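Local coordinates for protein probable arabinosyltransferase C (Mycobacterium tuberculosis, PDB 3PTY) that polymerizes arabinose into the arabinan of the mycobacterial cell wall, its C-terminal extracellular part here being a lectin-like carbohydrate-binding module, at residues G113-S117 with P127-L133. Residues are numbered along the deposited sequence; the frame is centred on the assembly and turned at random.
Sequences GINGS and PARTPVL
The carboxamide of N115 reads the backbone of V132 with both of its ends. OD1 of N115 accepts from V132 N at 3.1 Å, the N-H approaching from above the plane of the amide, 40° out of it. ND2 of N115 donates to V132 O, also 3.1 Å away; that oxygen lies in the amide plane, though the nitrogen stands well above the plane of the V132 carbonyl. Two bonds to one residue fix the rotation of the amide. With chi1 at 80°, CG of N115 is tucked between its own backbone N and carbonyl carbon, and the N115 side chain crosses that of P131 at about a right angle, CG lying 3.7 Å from P131 CB. Beyond it, CD2 of L133 comes up to ND2 of N115.

At the other end I114 N donates to P127 O at 2.8 Å. The I114 side chain divides over the bend of 127-131: CG2 leans on the ring of P131, 3.9 Å from its CD, while CD1 reaches 3.3 Å from A128 O. What presents I114 and N115 together is the type I turn G113-G116, closed by G116 N to G113 O and backed by G113 N to S117 O. OG of S117 lies near V132 CB but bonds to P69 O and A119 N. The D126 carboxylate accepts from A128 N and forms a salt bridge with R129 NE; its main-chain O bonds T130 OG1.

The turn thus docks on a later part of its own long loop, between strands 63-65 and 133-134 of the C-terminal domain. Helix 55-58 packs on I114 and P131 through L55, and L133 opens outermost strand 133-134, its backbone bonding L242 of strand 240-242.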
loop_
_atom_site.group_PDB
_atom_site.type_symbol
_atom_site.label_atom_id
_atom_site.label_comp_id
_atom_site.label_asym_id
_atom_site.label_seq_id
_atom_site.Cartn_x
_atom_site.Cartn_y
_atom_site.Cartn_z
ATOM N N GLY A 113 -24.007 10.018 19.785
ATOM C CA GLY A 113 -24.812 10.292 18.613
ATOM C C GLY A 113 -26.290 10.261 18.946
ATOM O O GLY A 113 -26.681 10.147 20.112
ATOM N N ILE A 114 -27.113 10.345 17.909
ATOM C CA ILE A 114 -28.553 10.489 18.073
ATOM C C ILE A 114 -29.221 9.414 18.936
ATOM O O ILE A 114 -30.123 9.727 19.716
ATOM C CB ILE A 114 -29.263 10.603 16.718
ATOM C CG1 ILE A 114 -30.723 11.005 16.924
ATOM C CG2 ILE A 114 -29.130 9.300 15.919
ATOM C CD1 ILE A 114 -31.382 11.543 15.674
ATOM N N ASN A 115 -28.804 8.153 18.812
ATOM C CA ASN A 115 -29.393 7.128 19.672
ATOM C C ASN A 115 -28.485 6.663 20.810
ATOM O O ASN A 115 -28.705 5.605 21.382
ATOM C CB ASN A 115 -30.004 5.947 18.870
ATOM C CG ASN A 115 -28.966 4.935 18.405
ATOM O OD1 ASN A 115 -27.827 5.278 18.076
ATOM N ND2 ASN A 115 -29.371 3.670 18.357
ATOM N N GLY A 116 -27.480 7.473 21.138
ATOM C CA GLY A 116 -26.677 7.268 22.334
ATOM C C GLY A 116 -25.327 6.603 22.127
ATOM O O GLY A 116 -24.629 6.291 23.092
ATOM N N SER A 117 -24.958 6.370 20.871
ATOM C CA SER A 117 -23.705 5.687 20.572
ATOM C C SER A 117 -22.525 6.643 20.644
ATOM O O SER A 117 -22.591 7.755 20.127
ATOM C CB SER A 117 -23.748 5.060 19.173
ATOM O OG SER A 117 -22.563 4.318 18.941
ATOM N N PRO A 127 -23.112 11.706 13.302
ATOM C CA PRO A 127 -23.671 10.997 14.466
ATOM C C PRO A 127 -25.018 11.566 14.904
ATOM O O PRO A 127 -25.863 10.825 15.416
ATOM C CB PRO A 127 -22.632 11.237 15.566
ATOM C CG PRO A 127 -21.372 11.608 14.842
ATOM C CD PRO A 127 -21.802 12.317 13.593
ATOM N N ALA A 128 -25.222 12.863 14.703
ATOM C CA ALA A 128 -26.485 13.490 15.089
ATOM C C ALA A 128 -27.627 13.036 14.187
ATOM O O ALA A 128 -28.795 13.262 14.498
ATOM C CB ALA A 128 -26.363 15.024 15.088
ATOM N N ARG A 129 -27.289 12.381 13.079
ATOM C CA ARG A 129 -28.302 11.895 12.139
ATOM C C ARG A 129 -28.163 10.407 11.825
ATOM O O ARG A 129 -28.815 9.897 10.916
ATOM C CB ARG A 129 -28.249 12.689 10.827
ATOM C CG ARG A 129 -28.840 14.105 10.928
ATOM C CD ARG A 129 -28.819 14.797 9.572
ATOM N NE ARG A 129 -27.458 15.150 9.194
ATOM C CZ ARG A 129 -27.061 15.399 7.950
ATOM N NH1 ARG A 129 -27.920 15.332 6.942
ATOM N NH2 ARG A 129 -25.797 15.717 7.716
ATOM N N THR A 130 -27.319 9.709 12.573
ATOM C CA THR A 130 -27.024 8.318 12.248
ATOM C C THR A 130 -27.050 7.425 13.474
ATOM O O THR A 130 -26.057 7.321 14.185
ATOM C CB THR A 130 -25.641 8.186 11.587
ATOM O OG1 THR A 130 -25.513 9.172 10.553
ATOM C CG2 THR A 130 -25.474 6.793 10.984
ATOM N N PRO A 131 -28.192 6.773 13.723
ATOM C CA PRO A 131 -28.244 5.782 14.801
ATOM C C PRO A 131 -27.352 4.596 14.453
ATOM O O PRO A 131 -27.118 4.321 13.274
ATOM C CB PRO A 131 -29.710 5.318 14.814
ATOM C CG PRO A 131 -30.364 5.911 13.619
ATOM C CD PRO A 131 -29.403 6.794 12.885
ATOM N N VAL A 132 -26.876 3.899 15.476
ATOM C CA VAL A 132 -26.062 2.706 15.298
ATOM C C VAL A 132 -26.578 1.663 16.266
ATOM O O VAL A 132 -26.935 2.004 17.390
ATOM C CB VAL A 132 -24.585 2.960 15.690
ATOM C CG1 VAL A 132 -23.726 1.771 15.288
ATOM C CG2 VAL A 132 -24.067 4.218 15.054
ATOM N N LEU A 133 -26.615 0.403 15.841
ATOM C CA LEU A 133 -26.903 -0.707 16.751
ATOM C C LEU A 133 -25.948 -1.874 16.483
ATOM O O LEU A 133 -25.743 -2.256 15.326
ATOM C CB LEU A 133 -28.356 -1.167 16.612
ATOM C CG LEU A 133 -29.449 -0.220 17.126
ATOM C CD1 LEU A 133 -30.835 -0.772 16.800
ATOM C CD2 LEU A 133 -29.308 0.051 18.641
#